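Local coordinates for uncharacterized protein (Chaetomium thermophilum, PDB 3LPZ) that probably serves the biogenesis of tail-anchored membrane proteins as the Get4 component of the Get pathway, in which it partners Get5, at residues Asp261-Arg264 and Gln265-Lys269; Glu286-Glu290 and Met291-Ile295. One frame throughout, in Å; residues are numbered along the deposited sequence. Where two conformers were deposited one is given.

Contact 1: residues Asp261-Arg264 and Gln265-Lys269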
# COMPACT_ATOMS: atom_id res chain seq x y z
N ASP A 261 26.29 4.48 15.67
CA ASP A 261 27.24 5.55 15.35
C ASP A 261 26.97 6.17 13.98
O ASP A 261 27.05 7.39 13.82
CB ASP A 261 28.68 5.00 15.35
CG ASP A 261 29.14 4.52 16.71
OD1 ASP A 261 28.61 4.99 17.75
OD2 ASP A 261 30.05 3.66 16.73
N LEU A 262 26.70 5.31 13.01
CA LEU A 262 26.37 5.70 11.64
C LEU A 262 25.13 6.59 11.60
O LEU A 262 25.14 7.65 10.98
CB LEU A 262 26.09 4.46 10.80
CG LEU A 262 27.22 3.75 10.08
CD1 LEU A 262 26.82 2.27 9.80
CD2 LEU A 262 27.55 4.49 8.80
N PHE A 263 24.06 6.12 12.26
CA PHE A 263 22.78 6.81 12.27
C PHE A 263 22.91 8.17 12.94
O PHE A 263 22.37 9.16 12.46
CB PHE A 263 21.69 5.98 12.97
CG PHE A 263 20.32 6.61 12.90
CD1 PHE A 263 19.54 6.48 11.75
CD2 PHE A 263 19.84 7.39 13.95
CE1 PHE A 263 18.28 7.08 11.68
CE2 PHE A 263 18.60 8.01 13.88
CZ PHE A 263 17.81 7.85 12.74
N ARG A 264 23.63 8.19 14.06
CA ARG A 264 23.81 9.42 14.82
C ARG A 264 24.61 10.41 13.99
O ARG A 264 24.24 11.57 13.90
CB ARG A 264 24.47 9.14 16.18
CG ARG A 264 23.53 8.50 17.19
CD ARG A 264 24.11 8.49 18.61
NE ARG A 264 23.37 7.56 19.46
CZ ARG A 264 23.73 6.30 19.69
NH1 ARG A 264 24.87 5.82 19.17
NH2 ARG A 264 22.98 5.52 20.45
N GLN A 265 25.68 9.95 13.35
CA GLN A 265 26.49 10.85 12.51
C GLN A 265 25.72 11.44 11.33
O GLN A 265 25.91 12.60 10.99
CB GLN A 265 27.77 10.19 12.03
CG GLN A 265 28.72 11.14 11.33
CD GLN A 265 29.89 10.42 10.70
OE1 GLN A 265 30.00 9.20 10.79
NE2 GLN A 265 30.76 11.18 10.06
N LEU A 266 24.84 10.64 10.71
CA LEU A 266 24.00 11.10 9.60
C LEU A 266 23.03 12.19 10.04
O LEU A 266 22.89 13.22 9.39
CB LEU A 266 23.20 9.91 9.05
CG LEU A 266 23.20 9.57 7.57
CD1 LEU A 266 24.49 9.90 6.84
CD2 LEU A 266 22.84 8.10 7.42
N LYS A 267 22.34 11.94 11.15
CA LYS A 267 21.43 12.90 11.77
C LYS A 267 22.13 14.20 12.13
O LYS A 267 21.59 15.29 11.96
CB LYS A 267 20.80 12.28 13.01
CG LYS A 267 19.69 11.27 12.68
CD LYS A 267 18.35 11.87 13.05
CE LYS A 267 18.20 11.87 14.57
NZ LYS A 267 17.09 12.73 15.05
N SER A 268 23.35 14.08 12.63
CA SER A 268 24.16 15.24 12.94
C SER A 268 24.57 15.98 11.66
O SER A 268 24.38 17.19 11.56
CB SER A 268 25.40 14.80 13.73
OG SER A 268 26.39 15.80 13.67
N LYS A 269 25.13 15.26 10.69
CA LYS A 269 25.59 15.88 9.45
C LYS A 269 24.47 16.66 8.76
O LYS A 269 24.72 17.71 8.17
CB LYS A 269 26.16 14.83 8.50
CG LYS A 269 26.56 15.37 7.14
CD LYS A 269 27.31 14.33 6.31
CE LYS A 269 27.80 15.02 5.05
NZ LYS A 269 28.91 14.32 4.36
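Phe263 and Lys267, one helical turn apart, meet ring against methylenes, while the backbone beneath them is joined by regular i to i+4 bonds. The Phe263 ring is swung toward the following turn because its CG stands anti to the backbone N (chi1 -175°), beside the carbonyl carbon. Lys267, on the next turn, lays CG over one ring face, 4.1 Å from the centroid and 28° off the normal, a CH-pi contact. The closest side-chain pair is Phe263 CE2 with Lys267 CG, at 3.6 Å. Beyond CG the lysine bends at its second and third torsions, so that CE still passes 3.9 Å from Phe263 CE2 before the ammonium end leads away. Thus the aliphatic part of a charged residue lies over one face of the ring, and the charge is carried off from it.

Of the four backbone bonds the one from Lys267 N to Phe263 O, 3.1 Å long, is nearly straight, with 171° at the hydrogen; Leu266 N reaches Leu262 O at 3.0 Å. Lys267 CG also rests 3.4 Å from Phe263 O and thus touches both the carbonyl oxygen and the ring of Phe263. Replacing Phe263 by an alanine would probably leave the lysine methylenes without a surface to lie on and open a gap toward Leu251 and Ile295, which the ring also touches. Leu266 touches Met250 and Ser254 of helix 243-256 with its side chain, whereas Arg264 extends from CG to NE and touches Ile295. The pattern is an i to i+4 aromatic-aliphatic pair at the border between the buried and exposed faces of a helix, here one that packs on its neighbours in the alpha-solenoid of Get4.

Contact 2: residues Glu286-Glu290 and Met291-Ile295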
# COMPACT_ATOMS: atom_id res chain seq x y z
N GLU A 286 12.53 7.96 13.98
CA GLU A 286 12.55 7.33 15.32
C GLU A 286 12.31 5.84 15.25
O GLU A 286 13.01 5.06 15.89
CB GLU A 286 11.46 7.94 16.19
CG GLU A 286 11.86 9.24 16.82
CD GLU A 286 10.74 9.81 17.66
OE1 GLU A 286 10.02 9.03 18.34
OE2 GLU A 286 10.58 11.04 17.62
N LEU A 287 11.31 5.43 14.47
CA LEU A 287 11.00 4.00 14.32
C LEU A 287 12.12 3.25 13.61
O LEU A 287 12.48 2.14 14.00
CB LEU A 287 9.66 3.78 13.61
CG LEU A 287 8.43 3.86 14.51
CD1 LEU A 287 7.17 3.84 13.69
CD2 LEU A 287 8.40 2.71 15.53
N ILE A 288 12.69 3.89 12.58
CA ILE A 288 13.84 3.35 11.87
C ILE A 288 15.08 3.21 12.77
O ILE A 288 15.74 2.18 12.74
CB ILE A 288 14.13 4.21 10.59
CG1 ILE A 288 13.06 3.92 9.51
CG2 ILE A 288 15.58 3.96 10.07
CD1 ILE A 288 13.04 4.91 8.36
N ALA A 289 15.40 4.24 13.56
CA ALA A 289 16.49 4.15 14.56
C ALA A 289 16.29 3.00 15.55
O ALA A 289 17.25 2.33 15.93
CB ALA A 289 16.66 5.49 15.34
N GLU A 290 15.05 2.80 16.00
CA GLU A 290 14.74 1.64 16.83
C GLU A 290 14.88 0.31 16.09
O GLU A 290 15.56 -0.59 16.58
CB GLU A 290 13.37 1.79 17.47
CG GLU A 290 13.03 0.75 18.55
CD GLU A 290 11.64 0.98 19.13
OE1 GLU A 290 10.64 0.51 18.55
OE2 GLU A 290 11.54 1.67 20.16
N MET A 291 14.28 0.20 14.91
CA MET A 291 14.24 -1.06 14.15
C MET A 291 15.61 -1.55 13.68
O MET A 291 15.91 -2.74 13.76
CB MET A 291 13.32 -0.92 12.94
CG MET A 291 11.88 -0.72 13.28
SD MET A 291 10.89 -0.38 11.82
CE MET A 291 10.67 -2.04 11.17
N TYR A 292 16.44 -0.63 13.20
CA TYR A 292 17.69 -1.01 12.52
C TYR A 292 18.95 -0.74 13.31
O TYR A 292 20.03 -1.28 12.99
CB TYR A 292 17.77 -0.31 11.14
CG TYR A 292 16.63 -0.75 10.23
CD1 TYR A 292 16.71 -1.95 9.53
CD2 TYR A 292 15.46 0.02 10.13
CE1 TYR A 292 15.65 -2.38 8.70
CE2 TYR A 292 14.39 -0.41 9.30
CZ TYR A 292 14.49 -1.61 8.61
OH TYR A 292 13.44 -2.03 7.80
N PHE A 293 18.85 0.12 14.30
CA PHE A 293 20.04 0.58 14.99
C PHE A 293 19.97 0.37 16.50
O PHE A 293 20.92 0.71 17.21
CB PHE A 293 20.33 2.05 14.65
CG PHE A 293 20.52 2.28 13.18
CD1 PHE A 293 21.71 1.92 12.55
CD2 PHE A 293 19.49 2.83 12.41
CE1 PHE A 293 21.88 2.13 11.18
CE2 PHE A 293 19.64 3.04 11.04
CZ PHE A 293 20.82 2.69 10.42
N GLY A 294 18.86 -0.19 16.96
CA GLY A 294 18.68 -0.47 18.39
C GLY A 294 18.60 0.79 19.25
O GLY A 294 18.79 0.71 20.46
N ILE A 295 18.34 1.95 18.65
CA ILE A 295 18.18 3.21 19.41
C ILE A 295 16.72 3.35 19.88
O ILE A 295 15.81 3.54 19.06
CB ILE A 295 18.62 4.43 18.58
CG1 ILE A 295 20.07 4.28 18.14
CG2 ILE A 295 18.42 5.72 19.36
CD1 ILE A 295 20.48 5.17 16.96
O HOH W 1 14.33 5.81 18.25
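Ile288 and Tyr292 sit one turn apart, the CG2 methyl of Ile288 3.9 Å from Tyr292 CD2. The same ring edge comes to Ile288 O, with CD2 3.4 Å away and the oxygen near the ring plane, while Tyr292 N donates to that oxygen. Tyr292 OH reaches past the turn to a hydrogen bond with Leu198 O.

Phe293 shares almost the same torsions but meets other surroundings: Tyr292 CB lies over the rim of one face, 3.7 Å above the plane. CG anti to the carbonyl carbon (chi1 -58°) leans the ring back enough for its edge to meet Ala289 CA. Gly294, at positive phi, then ends the helix and turns the chain so that Ile295 CB lies 3.9 Å from Ala289 CB.

The i to i+4 bonds weaken here, from Phe293 N to Ala289 O (3.2 Å) and from Gly294 N to Glu290 O. Ile295 N adds a stronger donor to Ala289 O, at 3.0 Å, from above the carbonyl plane. One water donates to Ile295 O and to Glu286 O, which also accepts from Glu290 N. Apolar packing and polar bonds at Ala289 thus together hold the chain against the helix end.

In the fold
Along the chain, helix 243-256 precedes helix 260-269, which holds contact 1; the short helix 271-275 follows, and then helix 282-293, whose C-terminal end forms contact 2. Each is local, its partners mostly about one turn apart, and contact 2 runs on past the end of its helix; neither closes a long loop, and they come in series, neither nesting nor crossing. In space they are neighbours, with centres about 12 Å apart, and touch directly: Phe263 CE2 packs 3.5 Å from Ala289 CB, and the Phe263 and Phe293 rings meet with planes at about 35°. Together they tie helix 260-269 to helix 282-293, and Phe293 and Leu266 carry the packing onto helix 243-256 near the C-terminal end of the solenoid.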